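Local coordinates for protein mandalate racemase/muconate lactonizing enzyme (Unidentified, PDB 4E4U) that is a putative enolase-superfamily enzyme related to mandelate racemase and muconate lactonizing enzyme, probably acting on a carboxylate substrate that is not yet identified, at residues D66-Y78 with M91-I105. Sequence-based numbering, arbitrary orientation.
Sequences DPHHVERLFRQAY and MGVVSGLEMACWDII
Val70 and Leu73 drop as knobs into two neighbouring holes of helix 91-105. Val70 sits among Glu98, Cys101, Trp102 and Ile105. Both methyls lie on one side of the Trp102 indole plane: CG1 off-centre over the five-membered ring, Val70 CG2 3.9 Å from Trp102 CZ2. Val70 stands roughly perpendicular to Trp102. Trp102 NE1 gives a weak hydrogen bond to Glu98 OE2, and the Glu98 carboxylate also accepts from the backbone N atoms of Leu289 and Leu290. Leu73 sits among Val94, Leu97, Glu98 and Cys101. Leu73 and Val94 lie alongside each other, pointing opposite ways, with Leu73 CG 3.6 Å from Val94 CG2. Val94 CG2 also meets Ala77 CB, at 3.6 Å. Val94 CG1 takes the place between the backbone N and the carbonyl carbon (chi1 81°), which puts CG2 anti to N and facing Leu73 and Ala77. The two helices run nearly antiparallel, at 162°, with their axes 10.0 Å apart. They form a helical hairpin of the N-terminal capping domain of the enolase superfamily. Leu289 and Leu290 of helix 289-301 extend the packing around Trp102 and Val70. At one end of the hairpin, Met91 folds back on itself through chi2 and chi3. Met91 SD makes an oblique Met-aromatic contact with Phe74, 3.6 Å from Phe74 CE1, and its CE packs on the Tyr78 backbone. At the other end, Pro67 CG rests 3.8 Å from Ile104 CG2. Ile105 CG1 covers one face of the His68 imidazole, toward the rim. The ring's rotation is fixed from its edge: His68 ND1 donates in plane to the syn lone pair of Asp66 OD1, at 2.9 Å. The backbone N of His68 also donates to OD1, making an Asx turn. A water links His68 NE2 to Ile105 O.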
loop_
_atom_site.group_PDB
_atom_site.type_symbol
_atom_site.label_atom_id
_atom_site.label_comp_id
_atom_site.label_asym_id
_atom_site.label_seq_id
_atom_site.Cartn_x
_atom_site.Cartn_y
_atom_site.Cartn_z
ATOM N N ASP A 66 31.387 -9.638 -32.893
ATOM C CA ASP A 66 32.478 -9.680 -31.926
ATOM C C ASP A 66 32.004 -10.379 -30.647
ATOM O O ASP A 66 30.998 -9.977 -30.066
ATOM C CB ASP A 66 32.897 -8.239 -31.614
ATOM C CG ASP A 66 34.192 -8.145 -30.833
ATOM O OD1 ASP A 66 34.442 -8.994 -29.951
ATOM O OD2 ASP A 66 34.963 -7.195 -31.101
ATOM N N PRO A 67 32.731 -11.416 -30.189
ATOM C CA PRO A 67 32.312 -12.099 -28.954
ATOM C C PRO A 67 32.282 -11.199 -27.716
ATOM O O PRO A 67 31.592 -11.533 -26.750
ATOM C CB PRO A 67 33.372 -13.195 -28.778
ATOM C CG PRO A 67 34.556 -12.710 -29.548
ATOM C CD PRO A 67 33.971 -11.998 -30.737
ATOM N N HIS A 68 33.014 -10.087 -27.727
ATOM C CA HIS A 68 32.974 -9.175 -26.584
ATOM C C HIS A 68 31.629 -8.477 -26.411
ATOM O O HIS A 68 31.339 -7.934 -25.348
ATOM C CB HIS A 68 34.080 -8.122 -26.680
ATOM C CG HIS A 68 35.457 -8.686 -26.548
ATOM N ND1 HIS A 68 36.147 -9.219 -27.614
ATOM C CD2 HIS A 68 36.271 -8.811 -25.471
ATOM C CE1 HIS A 68 37.327 -9.651 -27.200
ATOM N NE2 HIS A 68 37.425 -9.413 -25.905
ATOM N N HIS A 69 30.805 -8.491 -27.453
ATOM C CA HIS A 69 29.597 -7.679 -27.460
ATOM C C HIS A 69 28.396 -8.436 -26.898
ATOM O O HIS A 69 27.410 -8.694 -27.596
ATOM C CB HIS A 69 29.359 -7.116 -28.864
ATOM C CG HIS A 69 30.467 -6.221 -29.325
ATOM N ND1 HIS A 69 30.537 -5.707 -30.596
ATOM C CD2 HIS A 69 31.567 -5.775 -28.670
ATOM C CE1 HIS A 69 31.626 -4.967 -30.708
ATOM N NE2 HIS A 69 32.271 -4.991 -29.554
ATOM N N VAL A 70 28.486 -8.763 -25.613
ATOM C CA VAL A 70 27.498 -9.612 -24.964
ATOM C C VAL A 70 26.200 -8.871 -24.623
ATOM O O VAL A 70 25.136 -9.488 -24.596
ATOM C CB VAL A 70 28.087 -10.345 -23.722
ATOM C CG1 VAL A 70 29.176 -11.340 -24.152
ATOM C CG2 VAL A 70 28.631 -9.357 -22.695
ATOM N N GLU A 71 26.277 -7.567 -24.350
ATOM C CA GLU A 71 25.058 -6.761 -24.226
ATOM C C GLU A 71 24.287 -6.797 -25.538
ATOM O O GLU A 71 23.074 -7.012 -25.555
ATOM C CB GLU A 71 25.375 -5.300 -23.892
ATOM C CG GLU A 71 25.841 -5.052 -22.467
ATOM C CD GLU A 71 24.704 -4.877 -21.477
ATOM O OE1 GLU A 71 23.519 -4.938 -21.881
ATOM O OE2 GLU A 71 24.994 -4.648 -20.282
ATOM N N ARG A 72 25.000 -6.573 -26.637
ATOM C CA ARG A 72 24.401 -6.600 -27.964
ATOM C C ARG A 72 23.738 -7.948 -28.215
ATOM O O ARG A 72 22.577 -8.014 -28.639
ATOM C CB ARG A 72 25.480 -6.344 -29.019
ATOM C CG ARG A 72 24.997 -6.388 -30.463
ATOM C CD ARG A 72 26.115 -6.908 -31.392
ATOM N NE ARG A 72 26.367 -8.324 -31.124
ATOM C CZ ARG A 72 25.618 -9.315 -31.600
ATOM N NH1 ARG A 72 24.589 -9.053 -32.403
ATOM N NH2 ARG A 72 25.905 -10.570 -31.285
ATOM N N LEU A 73 24.479 -9.023 -27.974
ATOM C CA LEU A 73 23.940 -10.363 -28.177
ATOM C C LEU A 73 22.654 -10.586 -27.390
ATOM O O LEU A 73 21.647 -11.050 -27.941
ATOM C CB LEU A 73 24.980 -11.415 -27.800
ATOM C CG LEU A 73 24.515 -12.871 -27.805
ATOM C CD1 LEU A 73 23.947 -13.276 -29.169
ATOM C CD2 LEU A 73 25.663 -13.780 -27.383
ATOM N N PHE A 74 22.677 -10.262 -26.101
ATOM C CA PHE A 74 21.489 -10.436 -25.285
ATOM C C PHE A 74 20.314 -9.622 -25.840
ATOM O O PHE A 74 19.209 -10.150 -26.003
ATOM C CB PHE A 74 21.736 -10.081 -23.816
ATOM C CG PHE A 74 20.502 -10.217 -22.973
ATOM C CD1 PHE A 74 20.170 -11.437 -22.402
ATOM C CD2 PHE A 74 19.632 -9.145 -22.816
ATOM C CE1 PHE A 74 19.010 -11.579 -21.654
ATOM C CE2 PHE A 74 18.472 -9.279 -22.080
ATOM C CZ PHE A 74 18.154 -10.491 -21.501
ATOM N N ARG A 75 20.546 -8.340 -26.124
ATOM C CA ARG A 75 19.456 -7.487 -26.596
ATOM C C ARG A 75 18.887 -7.982 -27.921
ATOM O O ARG A 75 17.671 -7.947 -28.120
ATOM C CB ARG A 75 19.889 -6.020 -26.728
ATOM C CG ARG A 75 20.228 -5.313 -25.411
ATOM C CD ARG A 75 19.116 -5.378 -24.371
ATOM N NE ARG A 75 17.835 -4.895 -24.870
ATOM C CZ ARG A 75 16.736 -4.806 -24.127
ATOM N NH1 ARG A 75 16.780 -5.131 -22.839
ATOM N NH2 ARG A 75 15.597 -4.381 -24.666
ATOM N N GLN A 76 19.747 -8.428 -28.831
ATOM C CA GLN A 76 19.251 -8.917 -30.115
ATOM C C GLN A 76 18.401 -10.172 -29.932
ATOM O O GLN A 76 17.333 -10.302 -30.527
ATOM C CB GLN A 76 20.398 -9.205 -31.095
ATOM C CG GLN A 76 21.277 -8.006 -31.435
ATOM C CD GLN A 76 20.528 -6.852 -32.073
ATOM O OE1 GLN A 76 19.648 -7.046 -32.916
ATOM N NE2 GLN A 76 20.903 -5.632 -31.698
ATOM N N ALA A 77 18.880 -11.102 -29.116
ATOM C CA ALA A 77 18.141 -12.339 -28.881
ATOM C C ALA A 77 16.822 -12.075 -28.160
ATOM O O ALA A 77 15.776 -12.607 -28.531
ATOM C CB ALA A 77 18.995 -13.321 -28.088
ATOM N N TYR A 78 16.891 -11.255 -27.114
ATOM C CA TYR A 78 15.733 -10.885 -26.311
ATOM C C TYR A 78 14.644 -10.207 -27.140
ATOM O O TYR A 78 13.463 -10.317 -26.828
ATOM C CB TYR A 78 16.205 -9.965 -25.173
ATOM C CG TYR A 78 15.146 -9.532 -24.186
ATOM C CD1 TYR A 78 14.581 -10.437 -23.300
ATOM C CD2 TYR A 78 14.735 -8.209 -24.118
ATOM C CE1 TYR A 78 13.637 -10.041 -22.382
ATOM C CE2 TYR A 78 13.780 -7.801 -23.206
ATOM C CZ TYR A 78 13.229 -8.725 -22.339
ATOM O OH TYR A 78 12.278 -8.350 -21.414
ATOM N N MET A 91 16.018 -17.651 -24.368
ATOM C CA MET A 91 16.932 -17.281 -23.304
ATOM C C MET A 91 17.906 -18.409 -22.972
ATOM O O MET A 91 19.084 -18.156 -22.718
ATOM C CB MET A 91 16.171 -16.801 -22.081
ATOM C CG MET A 91 15.483 -15.451 -22.283
ATOM S SD MET A 91 16.612 -14.074 -22.597
ATOM C CE MET A 91 16.643 -13.982 -24.386
ATOM N N GLY A 92 17.436 -19.656 -22.984
ATOM C CA GLY A 92 18.343 -20.785 -22.827
ATOM C C GLY A 92 19.395 -20.820 -23.924
ATOM O O GLY A 92 20.588 -20.987 -23.661
ATOM N N VAL A 93 18.961 -20.646 -25.167
ATOM C CA VAL A 93 19.891 -20.669 -26.291
ATOM C C VAL A 93 20.927 -19.558 -26.194
ATOM O O VAL A 93 22.132 -19.805 -26.330
ATOM C CB VAL A 93 19.156 -20.586 -27.641
ATOM C CG1 VAL A 93 20.151 -20.488 -28.794
ATOM C CG2 VAL A 93 18.251 -21.792 -27.816
ATOM N N VAL A 94 20.478 -18.333 -25.949
ATOM C CA VAL A 94 21.438 -17.240 -25.865
ATOM C C VAL A 94 22.371 -17.396 -24.665
ATOM O O VAL A 94 23.516 -16.955 -24.723
ATOM C CB VAL A 94 20.780 -15.838 -25.911
ATOM C CG1 VAL A 94 20.232 -15.435 -24.550
ATOM C CG2 VAL A 94 21.792 -14.816 -26.419
ATOM N N SER A 95 21.909 -18.043 -23.595
ATOM C CA SER A 95 22.776 -18.284 -22.441
ATOM C C SER A 95 23.997 -19.100 -22.858
ATOM O O SER A 95 25.125 -18.803 -22.462
ATOM C CB SER A 95 22.038 -19.049 -21.349
ATOM O OG SER A 95 20.939 -18.325 -20.846
ATOM N N GLY A 96 23.765 -20.141 -23.654
ATOM C CA GLY A 96 24.845 -20.999 -24.106
ATOM C C GLY A 96 25.786 -20.255 -25.028
ATOM O O GLY A 96 27.005 -20.362 -24.904
ATOM N N LEU A 97 25.222 -19.506 -25.972
ATOM C CA LEU A 97 26.045 -18.740 -26.903
ATOM C C LEU A 97 26.859 -17.679 -26.168
ATOM O O LEU A 97 28.042 -17.485 -26.453
ATOM C CB LEU A 97 25.179 -18.089 -27.977
ATOM C CG LEU A 97 24.382 -19.014 -28.904
ATOM C CD1 LEU A 97 23.495 -18.193 -29.829
ATOM C CD2 LEU A 97 25.309 -19.917 -29.701
ATOM N N GLU A 98 26.227 -17.004 -25.213
ATOM C CA GLU A 98 26.880 -15.921 -24.493
ATOM C C GLU A 98 28.016 -16.439 -23.608
ATOM O O GLU A 98 29.090 -15.835 -23.542
ATOM C CB GLU A 98 25.846 -15.138 -23.678
ATOM C CG GLU A 98 26.359 -13.835 -23.077
ATOM C CD GLU A 98 26.754 -13.983 -21.624
ATOM O OE1 GLU A 98 27.030 -15.131 -21.212
ATOM O OE2 GLU A 98 26.796 -12.964 -20.894
ATOM N N MET A 99 27.803 -17.562 -22.926
ATOM C CA MET A 99 28.862 -18.052 -22.048
ATOM C C MET A 99 30.045 -18.568 -22.872
ATOM O O MET A 99 31.194 -18.468 -22.439
ATOM C CB MET A 99 28.357 -19.094 -21.038
ATOM C CG MET A 99 28.068 -20.465 -21.630
ATOM S SD MET A 99 27.539 -21.679 -20.396
ATOM C CE MET A 99 25.912 -21.062 -19.961
ATOM N N ALA A 100 29.769 -19.088 -24.071
ATOM C CA ALA A 100 30.834 -19.472 -25.001
ATOM C C ALA A 100 31.616 -18.234 -25.439
ATOM O O ALA A 100 32.834 -18.283 -25.580
ATOM C CB ALA A 100 30.273 -20.213 -26.201
ATOM N N CYS A 101 30.917 -17.119 -25.629
ATOM C CA CYS A 101 31.595 -15.851 -25.897
ATOM C C CYS A 101 32.499 -15.450 -24.733
ATOM O O CYS A 101 33.631 -15.031 -24.956
ATOM C CB CYS A 101 30.594 -14.730 -26.219
ATOM S SG CYS A 101 29.794 -14.911 -27.828
ATOM N N TRP A 102 32.018 -15.584 -23.498
ATOM C CA TRP A 102 32.866 -15.290 -22.338
ATOM C C TRP A 102 34.095 -16.196 -22.272
ATOM O O TRP A 102 35.181 -15.750 -21.898
ATOM C CB TRP A 102 32.078 -15.352 -21.024
ATOM C CG TRP A 102 31.314 -14.084 -20.748
ATOM C CD1 TRP A 102 29.971 -13.891 -20.871
ATOM C CD2 TRP A 102 31.869 -12.830 -20.341
ATOM N NE1 TRP A 102 29.647 -12.594 -20.542
ATOM C CE2 TRP A 102 30.798 -11.914 -20.213
ATOM C CE3 TRP A 102 33.162 -12.378 -20.049
ATOM C CZ2 TRP A 102 30.984 -10.590 -19.814
ATOM C CZ3 TRP A 102 33.348 -11.064 -19.658
ATOM C CH2 TRP A 102 32.266 -10.186 -19.543
ATOM N N ASP A 103 33.919 -17.468 -22.619
ATOM C CA ASP A 103 35.034 -18.406 -22.684
ATOM C C ASP A 103 36.112 -17.832 -23.615
ATOM O O ASP A 103 37.300 -17.810 -23.270
ATOM C CB ASP A 103 34.520 -19.759 -23.193
ATOM C CG ASP A 103 35.467 -20.911 -22.902
ATOM O OD1 ASP A 103 36.308 -20.822 -21.976
ATOM O OD2 ASP A 103 35.356 -21.936 -23.607
ATOM N N ILE A 104 35.691 -17.359 -24.786
ATOM C CA ILE A 104 36.588 -16.713 -25.746
ATOM C C ILE A 104 37.201 -15.403 -25.228
ATOM O O ILE A 104 38.403 -15.179 -25.367
ATOM C CB ILE A 104 35.860 -16.501 -27.094
ATOM C CG1 ILE A 104 35.666 -17.850 -27.783
ATOM C CG2 ILE A 104 36.619 -15.531 -27.994
ATOM C CD1 ILE A 104 34.597 -17.833 -28.839
ATOM N N ILE A 105 36.382 -14.556 -24.610
ATOM C CA ILE A 105 36.869 -13.306 -24.031
ATOM C C ILE A 105 37.987 -13.589 -23.018
ATOM O O ILE A 105 39.046 -12.954 -23.053
ATOM C CB ILE A 105 35.716 -12.515 -23.345
ATOM C CG1 ILE A 105 34.661 -12.065 -24.366
ATOM C CG2 ILE A 105 36.255 -11.317 -22.572
ATOM C CD1 ILE A 105 33.415 -11.467 -23.712
HETATM O O HOH W 1 39.404 -10.253 -24.048
#